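Long-range contacts in beta-galactosidase (Trichoderma reesei, PDB 3OG2), which probably catalyses the hydrolysis of terminal non-reducing beta-D-galactose residues in beta-D-galactosides: residues A[337-342]-A[935-940]; A[904-909]-A[973-978]; A[915-920]-A[929-934]. All blocks are in the same frame, centred on the assembly; numbering follows the deposited sequence.

Interaction 1: residues A[337-342]-A[935-940]; sequences GGYTSY and IGPQTE. With NAG (2-acetamido-2-deoxy-beta-D-glucopyranose), chain C; NAG (2-acetamido-2-deoxy-beta-D-glucopyranose), chain B.
Y339 and P937 meet at an interdomain seam, where the loop following strand 318-321 of the TIM barrel touches a loop of the C-terminal all-beta domain. The tight part is built round the Y339 ring. P937, preceded by a cis peptide bond, lays CD over one face, 3.7 Å from the centroid of the Y339 ring, in a CH-pi contact. At the ring edge, in its plane, Q938 OE1 lies 3.2 Å from CD2 of Y339, and the Y339 hydroxyl is hydrogen-bonded to D285. With CG anti to the backbone N (chi1 -171°) and the chain extended beyond it, Q938 pushes its amide in beside the backbone of T340 and S341. There Q938 OE1 accepts from S341 N at 3.1 Å, the donor tilted 26° from the carbonyl plane. The less closed part is at T340 N, where a water accepts from that N-H and donates to Q938 OE1. Away from the barrel loop, 935-940 meets glycan instead: G936 CA lies 3.4 Å from C7 of one NAG (chain C), and the O6 hydroxyl of a second (chain B) donates a hydrogen bond to I935 O. The amide is held from both ends: Q938 NE2 also donates to E940 O at 2.9 Å, nearly straight at 171°.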
loop_
_atom_site.group_PDB
_atom_site.type_symbol
_atom_site.label_atom_id
_atom_site.label_comp_id
_atom_site.label_asym_id
_atom_site.label_seq_id
_atom_site.Cartn_x
_atom_site.Cartn_y
_atom_site.Cartn_z
ATOM N N GLY A 337 12.589 -2.439 -9.516
ATOM C CA GLY A 337 11.641 -3.522 -9.812
ATOM C C GLY A 337 10.191 -3.094 -9.882
ATOM O O GLY A 337 9.312 -3.984 -10.015
ATOM N N GLY A 338 9.947 -1.797 -9.737
ATOM C CA GLY A 338 8.625 -1.207 -9.866
ATOM C C GLY A 338 8.775 0.140 -10.559
ATOM O O GLY A 338 9.870 0.587 -10.872
ATOM N N TYR A 339 7.621 0.761 -10.784
ATOM C CA TYR A 339 7.553 2.053 -11.465
ATOM C C TYR A 339 6.884 3.044 -10.543
ATOM O O TYR A 339 6.937 2.889 -9.322
ATOM C CB TYR A 339 6.955 1.874 -12.865
ATOM C CG TYR A 339 5.667 1.112 -12.925
ATOM C CD1 TYR A 339 5.651 -0.304 -13.115
ATOM C CD2 TYR A 339 4.435 1.788 -12.790
ATOM C CE1 TYR A 339 4.427 -0.981 -13.162
ATOM C CE2 TYR A 339 3.238 1.083 -12.839
ATOM C CZ TYR A 339 3.254 -0.297 -13.021
ATOM O OH TYR A 339 2.060 -0.970 -13.084
ATOM N N THR A 340 6.309 4.141 -11.069
ATOM C CA THR A 340 5.852 5.188 -10.140
ATOM C C THR A 340 4.690 4.726 -9.297
ATOM O O THR A 340 4.648 4.952 -8.084
ATOM C CB THR A 340 5.420 6.454 -10.907
ATOM O OG1 THR A 340 6.469 6.823 -11.781
ATOM C CG2 THR A 340 5.221 7.567 -9.882
ATOM N N SER A 341 3.686 4.096 -9.890
ATOM C CA SER A 341 2.545 3.715 -9.095
ATOM C C SER A 341 2.884 2.632 -8.076
ATOM O O SER A 341 3.589 1.669 -8.370
ATOM C CB SER A 341 1.463 3.179 -10.081
ATOM O OG SER A 341 0.294 2.760 -9.329
ATOM N N TYR A 342 2.281 2.719 -6.881
ATOM C CA TYR A 342 2.282 1.575 -5.948
ATOM C C TYR A 342 0.815 1.258 -5.606
ATOM O O TYR A 342 0.468 0.879 -4.499
ATOM C CB TYR A 342 3.043 1.850 -4.675
ATOM C CG TYR A 342 3.585 0.613 -3.956
ATOM C CD1 TYR A 342 4.359 -0.368 -4.597
ATOM C CD2 TYR A 342 3.288 0.433 -2.611
ATOM C CE1 TYR A 342 4.839 -1.491 -3.904
ATOM C CE2 TYR A 342 3.788 -0.686 -1.886
ATOM C CZ TYR A 342 4.545 -1.623 -2.579
ATOM O OH TYR A 342 5.017 -2.666 -1.824
ATOM N N ILE A 935 8.755 1.253 -22.702
ATOM C CA ILE A 935 8.814 0.157 -21.745
ATOM C C ILE A 935 7.486 0.036 -20.988
ATOM O O ILE A 935 6.931 -1.084 -20.872
ATOM C CB ILE A 935 9.966 0.313 -20.747
ATOM C CG1 ILE A 935 11.292 0.400 -21.522
ATOM C CG2 ILE A 935 9.936 -0.852 -19.736
ATOM C CD1 ILE A 935 12.536 0.504 -20.606
ATOM N N GLY A 936 6.909 1.119 -20.470
ATOM C CA GLY A 936 5.598 1.030 -19.847
ATOM C C GLY A 936 5.639 0.371 -18.486
ATOM O O GLY A 936 6.717 0.102 -17.927
ATOM N N PRO A 937 4.486 0.040 -17.894
ATOM C CA PRO A 937 3.162 0.145 -18.533
ATOM C C PRO A 937 2.393 1.394 -18.162
ATOM O O PRO A 937 1.255 1.593 -18.637
ATOM C CB PRO A 937 2.432 -1.060 -17.895
ATOM C CG PRO A 937 2.939 -1.012 -16.480
ATOM C CD PRO A 937 4.398 -0.619 -16.558
ATOM N N GLN A 938 2.953 2.236 -17.272
ATOM C CA GLN A 938 2.094 3.338 -16.765
ATOM C C GLN A 938 1.875 4.491 -17.738
ATOM O O GLN A 938 2.859 5.057 -18.227
ATOM C CB GLN A 938 2.718 3.856 -15.453
ATOM C CG GLN A 938 1.770 4.853 -14.747
ATOM C CD GLN A 938 2.200 5.149 -13.337
ATOM O OE1 GLN A 938 3.318 4.792 -12.882
ATOM N NE2 GLN A 938 1.317 5.815 -12.597
ATOM N N THR A 939 0.616 4.832 -17.955
ATOM C CA THR A 939 0.279 6.001 -18.773
ATOM C C THR A 939 -0.510 7.023 -17.969
ATOM O O THR A 939 -0.576 8.188 -18.340
ATOM C CB THR A 939 -0.578 5.614 -19.998
ATOM O OG1 THR A 939 -1.702 4.803 -19.561
ATOM C CG2 THR A 939 0.223 4.811 -21.029
ATOM N N GLU A 940 -1.122 6.610 -16.841
ATOM C CA GLU A 940 -1.983 7.493 -16.035
ATOM C C GLU A 940 -1.329 7.679 -14.684
ATOM O O GLU A 940 -1.050 6.675 -13.967
ATOM C CB GLU A 940 -3.368 6.865 -15.938
ATOM C CG GLU A 940 -4.271 7.643 -14.963
ATOM C CD GLU A 940 -5.728 7.342 -15.132
ATOM O OE1 GLU A 940 -6.134 6.525 -15.982
ATOM O OE2 GLU A 940 -6.529 7.960 -14.389
HETATM C C1 NAG C . 3.673 2.081 -25.554
HETATM C C2 NAG C . 3.966 1.302 -24.260
HETATM C C3 NAG C . 5.149 0.362 -24.531
HETATM C C4 NAG C . 4.850 -0.570 -25.715
HETATM C C5 NAG C . 4.370 0.266 -26.926
HETATM C C6 NAG C . 3.900 -0.620 -28.075
HETATM C C7 NAG C . 3.598 2.539 -22.185
HETATM C C8 NAG C . 3.981 3.788 -21.403
HETATM N N2 NAG C . 4.360 2.277 -23.233
HETATM O O3 NAG C . 5.431 -0.370 -23.351
HETATM O O4 NAG C . 6.066 -1.186 -26.107
HETATM O O5 NAG C . 3.322 1.135 -26.550
HETATM O O6 NAG C . 3.734 0.240 -29.223
HETATM O O7 NAG C . 2.622 1.872 -21.889
HETATM C C1 NAG B . 6.266 -2.443 -25.877
HETATM C C2 NAG B . 7.462 -2.936 -26.704
HETATM C C3 NAG B . 7.731 -4.408 -26.382
HETATM C C4 NAG B . 7.939 -4.583 -24.873
HETATM C C5 NAG B . 6.755 -3.951 -24.115
HETATM C C6 NAG B . 6.858 -4.053 -22.587
HETATM C C7 NAG B . 7.716 -2.058 -28.925
HETATM C C8 NAG B . 7.069 -1.938 -30.279
HETATM N N2 NAG B . 7.116 -2.953 -28.127
HETATM O O3 NAG B . 8.935 -4.778 -27.047
HETATM O O4 NAG B . 7.958 -5.974 -24.646
HETATM O O5 NAG B . 6.591 -2.599 -24.500
HETATM O O6 NAG B . 7.984 -3.302 -22.136
HETATM O O7 NAG B . 8.210 -1.047 -28.393
HETATM O O HOH W 1 5.808 4.641 -14.155
#

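Interaction 2: residues A[904-909]-A[973-978]; sequences LSFVFD and LALKSK
An antiparallel strand pair joins L904-F908 to L973-S977, with S905 facing K976 and V907 facing A974 as hydrogen-bonded pairs. Each of these pairs makes two backbone bonds; the K976 N to S905 O one is 2.8 Å long and close to straight at 173°. F906 and L975 pair between them, and F908 and L973 just beyond V907 and A974, as non-hydrogen-bonded pairs that put their side chains on one face of the sheet. On that face each leucine runs alongside its phenylalanine: L973 CD1 sits over the middle of the F908 ring, 3.8 Å from the centroid, whereas L975 CD1 is displaced toward the rim of the F906 ring. Both leucines have CG anti to the backbone N (chi1 near 180°), which swings a CD1 methyl onto the neighbouring ring. This face is the inner one of a beta sandwich: F906 also packs on L921, V923 and I956, residues of the facing sheet. S905, V907, A974 and K976 point the other way. There V907 CG2 presses on K976 CG at 3.4 Å, tighter than ordinary carbon packing, and a bend at chi2 (-66°) turns the rest of the K976 chain off the valine. S905 OG, on the same side, is hydrogen-bonded to E940.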
loop_
_atom_site.group_PDB
_atom_site.type_symbol
_atom_site.label_atom_id
_atom_site.label_comp_id
_atom_site.label_asym_id
_atom_site.label_seq_id
_atom_site.Cartn_x
_atom_site.Cartn_y
_atom_site.Cartn_z
ATOM N N LEU A 904 -7.737 13.373 -9.475
ATOM C CA LEU A 904 -7.166 13.871 -10.741
ATOM C C LEU A 904 -5.934 13.093 -11.126
ATOM O O LEU A 904 -5.158 12.667 -10.235
ATOM C CB LEU A 904 -6.781 15.350 -10.609
ATOM C CG LEU A 904 -8.015 16.275 -10.486
ATOM C CD1 LEU A 904 -7.508 17.717 -10.322
ATOM C CD2 LEU A 904 -8.951 16.149 -11.673
ATOM N N SER A 905 -5.696 12.927 -12.434
ATOM C CA SER A 905 -4.501 12.226 -12.858
ATOM C C SER A 905 -4.061 12.781 -14.189
ATOM O O SER A 905 -4.871 13.412 -14.890
ATOM C CB SER A 905 -4.760 10.722 -13.060
ATOM O OG SER A 905 -5.914 10.582 -13.871
ATOM N N PHE A 906 -2.820 12.608 -14.497
ATOM C CA PHE A 906 -2.212 13.073 -15.742
ATOM C C PHE A 906 -2.039 11.886 -16.668
ATOM O O PHE A 906 -1.431 10.918 -16.261
ATOM C CB PHE A 906 -0.867 13.753 -15.509
ATOM C CG PHE A 906 -1.009 15.045 -14.725
ATOM C CD1 PHE A 906 -1.127 15.004 -13.349
ATOM C CD2 PHE A 906 -1.018 16.256 -15.392
ATOM C CE1 PHE A 906 -1.289 16.191 -12.629
ATOM C CE2 PHE A 906 -1.191 17.440 -14.669
ATOM C CZ PHE A 906 -1.311 17.396 -13.298
ATOM N N VAL A 907 -2.570 11.987 -17.902
ATOM C CA VAL A 907 -2.555 10.810 -18.778
ATOM C C VAL A 907 -1.751 11.066 -20.038
ATOM O O VAL A 907 -2.103 12.028 -20.776
ATOM C CB VAL A 907 -3.964 10.355 -19.209
ATOM C CG1 VAL A 907 -3.946 9.142 -20.129
ATOM C CG2 VAL A 907 -4.749 10.017 -17.941
ATOM N N PHE A 908 -0.750 10.262 -20.311
ATOM C CA PHE A 908 0.039 10.330 -21.519
ATOM C C PHE A 908 -0.604 9.381 -22.548
ATOM O O PHE A 908 -0.938 8.243 -22.216
ATOM C CB PHE A 908 1.453 9.800 -21.202
ATOM C CG PHE A 908 2.330 10.755 -20.400
ATOM C CD1 PHE A 908 2.156 10.936 -19.029
ATOM C CD2 PHE A 908 3.346 11.504 -20.972
ATOM C CE1 PHE A 908 2.970 11.814 -18.296
ATOM C CE2 PHE A 908 4.175 12.352 -20.282
ATOM C CZ PHE A 908 3.997 12.506 -18.931
ATOM N N ASP A 909 -0.688 9.882 -23.786
ATOM C CA ASP A 909 -1.163 9.052 -24.900
ATOM C C ASP A 909 -0.015 8.215 -25.449
ATOM O O ASP A 909 1.039 8.775 -25.765
ATOM C CB ASP A 909 -1.731 9.984 -25.975
ATOM C CG ASP A 909 -2.430 9.430 -27.173
ATOM O OD1 ASP A 909 -2.522 8.194 -27.269
ATOM O OD2 ASP A 909 -2.907 10.211 -28.027
ATOM N N LEU A 973 -1.469 14.637 -23.860
ATOM C CA LEU A 973 -1.290 14.753 -22.414
ATOM C C LEU A 973 -2.553 15.429 -21.887
ATOM O O LEU A 973 -2.911 16.507 -22.375
ATOM C CB LEU A 973 -0.046 15.569 -22.109
ATOM C CG LEU A 973 0.251 15.769 -20.619
ATOM C CD1 LEU A 973 0.563 14.425 -19.979
ATOM C CD2 LEU A 973 1.391 16.768 -20.482
ATOM N N ALA A 974 -3.279 14.783 -20.970
ATOM C CA ALA A 974 -4.545 15.300 -20.554
ATOM C C ALA A 974 -4.701 15.112 -19.057
ATOM O O ALA A 974 -4.142 14.195 -18.473
ATOM C CB ALA A 974 -5.656 14.574 -21.314
ATOM N N LEU A 975 -5.459 15.981 -18.440
ATOM C CA LEU A 975 -5.882 15.835 -17.064
ATOM C C LEU A 975 -7.159 15.044 -17.063
ATOM O O LEU A 975 -8.080 15.449 -17.783
ATOM C CB LEU A 975 -5.954 17.267 -16.546
ATOM C CG LEU A 975 -6.189 17.505 -15.093
ATOM C CD1 LEU A 975 -4.973 16.974 -14.321
ATOM C CD2 LEU A 975 -6.450 18.979 -14.833
ATOM N N LYS A 976 -7.248 13.995 -16.310
ATOM C CA LYS A 976 -8.457 13.176 -16.187
ATOM C C LYS A 976 -9.007 13.256 -14.770
ATOM O O LYS A 976 -8.263 13.269 -13.775
ATOM C CB LYS A 976 -8.183 11.701 -16.576
ATOM C CG LYS A 976 -7.736 11.711 -18.040
ATOM C CD LYS A 976 -8.838 12.165 -18.989
ATOM C CE LYS A 976 -8.517 11.782 -20.419
ATOM N NZ LYS A 976 -9.710 11.723 -21.303
ATOM N N SER A 977 -10.334 13.278 -14.670
ATOM C CA SER A 977 -10.991 13.264 -13.369
ATOM C C SER A 977 -11.830 11.974 -13.248
ATOM O O SER A 977 -12.350 11.466 -14.240
ATOM C CB SER A 977 -11.868 14.478 -13.131
ATOM O OG SER A 977 -12.896 14.507 -14.140
ATOM N N LYS A 978 -11.947 11.483 -12.018
ATOM C CA LYS A 978 -12.893 10.394 -11.746
ATOM C C LYS A 978 -14.195 11.044 -11.320
ATOM O O LYS A 978 -14.259 12.251 -11.058
ATOM C CB LYS A 978 -12.315 9.471 -10.704
ATOM C CG LYS A 978 -10.940 8.918 -11.056
ATOM C CD LYS A 978 -10.943 8.018 -12.271
ATOM C CE LYS A 978 -9.500 7.762 -12.742
ATOM N NZ LYS A 978 -9.502 6.802 -13.881
#

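Interaction 3: residues A[915-920]-A[929-934]; sequences APYRAL and GKYVSN. With NAG (2-acetamido-2-deoxy-beta-D-glucopyranose), chain C.
The Y917 ring carries S933 CB over one face, 3.9 Å from its centroid and off toward the rim, and has A915 O in its plane at the edge. Y931 meets that ring obliquely, the planes 43° apart, with Y931 CE2 only 3.3 Å from Y917 OH; a water bridges the two hydroxyls. The Y931 ring is also approached obliquely by the acetamide methyl C8 of a NAG (chain C), 3.3 Å from Y931 CE1, and it stacks with F908 of the facing sheet. The third flat group is the R918 guanidinium. V932 CG2 lies over one of its faces, and at its edge a water in the plane takes an N-H from NH1 and donates to N934 OD1; N934 ND2 is hydrogen-bonded to T753 O. R918 NH2 also makes a salt bridge to D783, which K930 NZ shares, so one carboxylate probably offsets both charges.

In the backbone, A919 and Y931 exchange two hydrogen bonds, the one from Y931 N to A919 O nearly straight at 176°. Beyond V932 the regular pairing gives way to a side-chain substitute. S933 N still donates to Y917 O at 2.8 Å, but the returning bond runs from Y917 N to S933 OG at 2.9 Å. Chi1 of 81° places OG between the serine's backbone N and carbonyl carbon, facing Y917 N. S933 O in turn accepts from N2 of the same NAG. At the other end L920 CD2 rests on K930 CE, 3.6 Å away. Together these contacts close a beta hairpin, strands 917-923 and 926-932, in which the second strand is the outermost of its sheet and has a glycan sugar packed beside its end.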
loop_
_atom_site.group_PDB
_atom_site.type_symbol
_atom_site.label_atom_id
_atom_site.label_comp_id
_atom_site.label_asym_id
_atom_site.label_seq_id
_atom_site.Cartn_x
_atom_site.Cartn_y
_atom_site.Cartn_z
ATOM N N ALA A 915 8.740 7.560 -31.859
ATOM C CA ALA A 915 10.095 7.548 -31.318
ATOM C C ALA A 915 10.061 7.487 -29.784
ATOM O O ALA A 915 9.227 8.079 -29.091
ATOM C CB ALA A 915 10.859 8.765 -31.783
ATOM N N PRO A 916 11.011 6.727 -29.259
ATOM C CA PRO A 916 11.065 6.492 -27.823
ATOM C C PRO A 916 11.517 7.688 -26.992
ATOM O O PRO A 916 12.425 8.436 -27.399
ATOM C CB PRO A 916 12.099 5.354 -27.709
ATOM C CG PRO A 916 12.955 5.555 -28.931
ATOM C CD PRO A 916 12.062 6.027 -30.039
ATOM N N TYR A 917 10.867 7.871 -25.827
ATOM C CA TYR A 917 11.286 8.929 -24.938
ATOM C C TYR A 917 10.978 8.532 -23.481
ATOM O O TYR A 917 10.175 7.639 -23.242
ATOM C CB TYR A 917 10.616 10.265 -25.264
ATOM C CG TYR A 917 9.116 10.344 -25.038
ATOM C CD1 TYR A 917 8.220 9.874 -26.006
ATOM C CD2 TYR A 917 8.617 10.908 -23.888
ATOM C CE1 TYR A 917 6.857 9.955 -25.800
ATOM C CE2 TYR A 917 7.246 10.995 -23.686
ATOM C CZ TYR A 917 6.379 10.531 -24.625
ATOM O OH TYR A 917 5.027 10.645 -24.399
ATOM N N ARG A 918 11.669 9.298 -22.633
ATOM C CA ARG A 918 11.422 9.177 -21.196
ATOM C C ARG A 918 10.932 10.533 -20.728
ATOM O O ARG A 918 11.418 11.556 -21.252
ATOM C CB ARG A 918 12.695 8.761 -20.429
ATOM C CG ARG A 918 13.211 7.445 -21.036
ATOM C CD ARG A 918 14.537 7.027 -20.446
ATOM N NE ARG A 918 14.542 6.610 -19.027
ATOM C CZ ARG A 918 14.410 5.372 -18.617
ATOM N NH1 ARG A 918 14.195 4.391 -19.506
ATOM N NH2 ARG A 918 14.455 5.108 -17.318
ATOM N N ALA A 919 9.990 10.587 -19.829
ATOM C CA ALA A 919 9.523 11.881 -19.330
ATOM C C ALA A 919 9.430 11.800 -17.807
ATOM O O ALA A 919 9.245 10.714 -17.204
ATOM C CB ALA A 919 8.132 12.214 -19.893
ATOM N N LEU A 920 9.598 12.931 -17.177
ATOM C CA LEU A 920 9.376 13.106 -15.747
ATOM C C LEU A 920 8.228 14.121 -15.578
ATOM O O LEU A 920 8.224 15.141 -16.256
ATOM C CB LEU A 920 10.613 13.632 -15.043
ATOM C CG LEU A 920 11.852 12.759 -15.153
ATOM C CD1 LEU A 920 13.059 13.513 -14.643
ATOM C CD2 LEU A 920 11.633 11.500 -14.291
ATOM N N GLY A 929 6.017 11.250 -11.392
ATOM C CA GLY A 929 5.880 10.246 -12.464
ATOM C C GLY A 929 7.178 10.134 -13.281
ATOM O O GLY A 929 7.813 11.158 -13.647
ATOM N N LYS A 930 7.533 8.902 -13.554
ATOM C CA LYS A 930 8.546 8.571 -14.509
ATOM C C LYS A 930 7.808 7.751 -15.565
ATOM O O LYS A 930 7.296 6.686 -15.331
ATOM C CB LYS A 930 9.667 7.738 -13.824
ATOM C CG LYS A 930 10.769 7.374 -14.809
ATOM C CD LYS A 930 12.071 6.961 -14.108
ATOM C CE LYS A 930 12.939 8.144 -13.744
ATOM N NZ LYS A 930 14.275 7.776 -13.184
ATOM N N TYR A 931 7.783 8.321 -16.768
ATOM C CA TYR A 931 7.090 7.740 -17.906
ATOM C C TYR A 931 8.128 7.251 -18.891
ATOM O O TYR A 931 9.024 7.998 -19.265
ATOM C CB TYR A 931 6.232 8.839 -18.572
ATOM C CG TYR A 931 5.504 8.323 -19.806
ATOM C CD1 TYR A 931 4.388 7.507 -19.633
ATOM C CD2 TYR A 931 5.938 8.630 -21.074
ATOM C CE1 TYR A 931 3.708 7.009 -20.750
ATOM C CE2 TYR A 931 5.293 8.174 -22.231
ATOM C CZ TYR A 931 4.176 7.365 -22.032
ATOM O OH TYR A 931 3.487 6.872 -23.119
ATOM N N VAL A 932 7.991 6.004 -19.352
ATOM C CA VAL A 932 8.995 5.433 -20.216
ATOM C C VAL A 932 8.245 4.872 -21.419
ATOM O O VAL A 932 7.615 3.813 -21.367
ATOM C CB VAL A 932 9.876 4.347 -19.532
ATOM C CG1 VAL A 932 10.866 3.784 -20.550
ATOM C CG2 VAL A 932 10.601 4.941 -18.320
ATOM N N SER A 933 8.326 5.618 -22.524
ATOM C CA SER A 933 7.333 5.394 -23.594
ATOM C C SER A 933 7.522 4.038 -24.267
ATOM O O SER A 933 6.549 3.465 -24.794
ATOM C CB SER A 933 7.382 6.539 -24.626
ATOM O OG SER A 933 8.465 6.314 -25.546
ATOM N N ASN A 934 8.757 3.507 -24.247
ATOM C CA ASN A 934 9.054 2.253 -24.951
ATOM C C ASN A 934 9.116 1.067 -23.984
ATOM O O ASN A 934 9.459 -0.017 -24.430
ATOM C CB ASN A 934 10.376 2.363 -25.735
ATOM C CG ASN A 934 11.558 2.653 -24.810
ATOM O OD1 ASN A 934 11.464 3.417 -23.873
ATOM N ND2 ASN A 934 12.706 2.002 -25.082
HETATM C C1 NAG C . 3.673 2.081 -25.554
HETATM C C2 NAG C . 3.966 1.302 -24.260
HETATM C C3 NAG C . 5.149 0.362 -24.531
HETATM C C4 NAG C . 4.850 -0.570 -25.715
HETATM C C5 NAG C . 4.370 0.266 -26.926
HETATM C C6 NAG C . 3.900 -0.620 -28.075
HETATM C C7 NAG C . 3.598 2.539 -22.185
HETATM C C8 NAG C . 3.981 3.788 -21.403
HETATM N N2 NAG C . 4.360 2.277 -23.233
HETATM O O3 NAG C . 5.431 -0.370 -23.351
HETATM O O4 NAG C . 6.066 -1.186 -26.107
HETATM O O5 NAG C . 3.322 1.135 -26.550
HETATM O O6 NAG C . 3.734 0.240 -29.223
HETATM O O7 NAG C . 2.622 1.872 -21.889
HETATM O O HOH W 2 7.145 6.423 -27.957
HETATM O O HOH W 3 3.695 8.489 -25.365
HETATM O O HOH W 4 13.703 4.249 -22.286
#

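How the interactions relate
All three contacts are largely buried, yet they differ in kind. Interactions 2 and 3 are strand pairings in the two facing sheets of one domain. In interaction 2 the F906, F908, L973 and L975 face lies in the apolar sandwich core, while the face with V907, A974 and K976 is more open; interaction 3 adds polar and charged groups and waters. Interaction 1 pairs no strands: loops of two domains meet through a proline, an aromatic ring and one amide. It nevertheless adjoins both others: T939 O probably accepts from F908 N at 2.9 Å, and T340 OG1 of the barrel loop bonds to K930 N of the hairpin. Interactions 1 and 3 also border the same NAG (chain C).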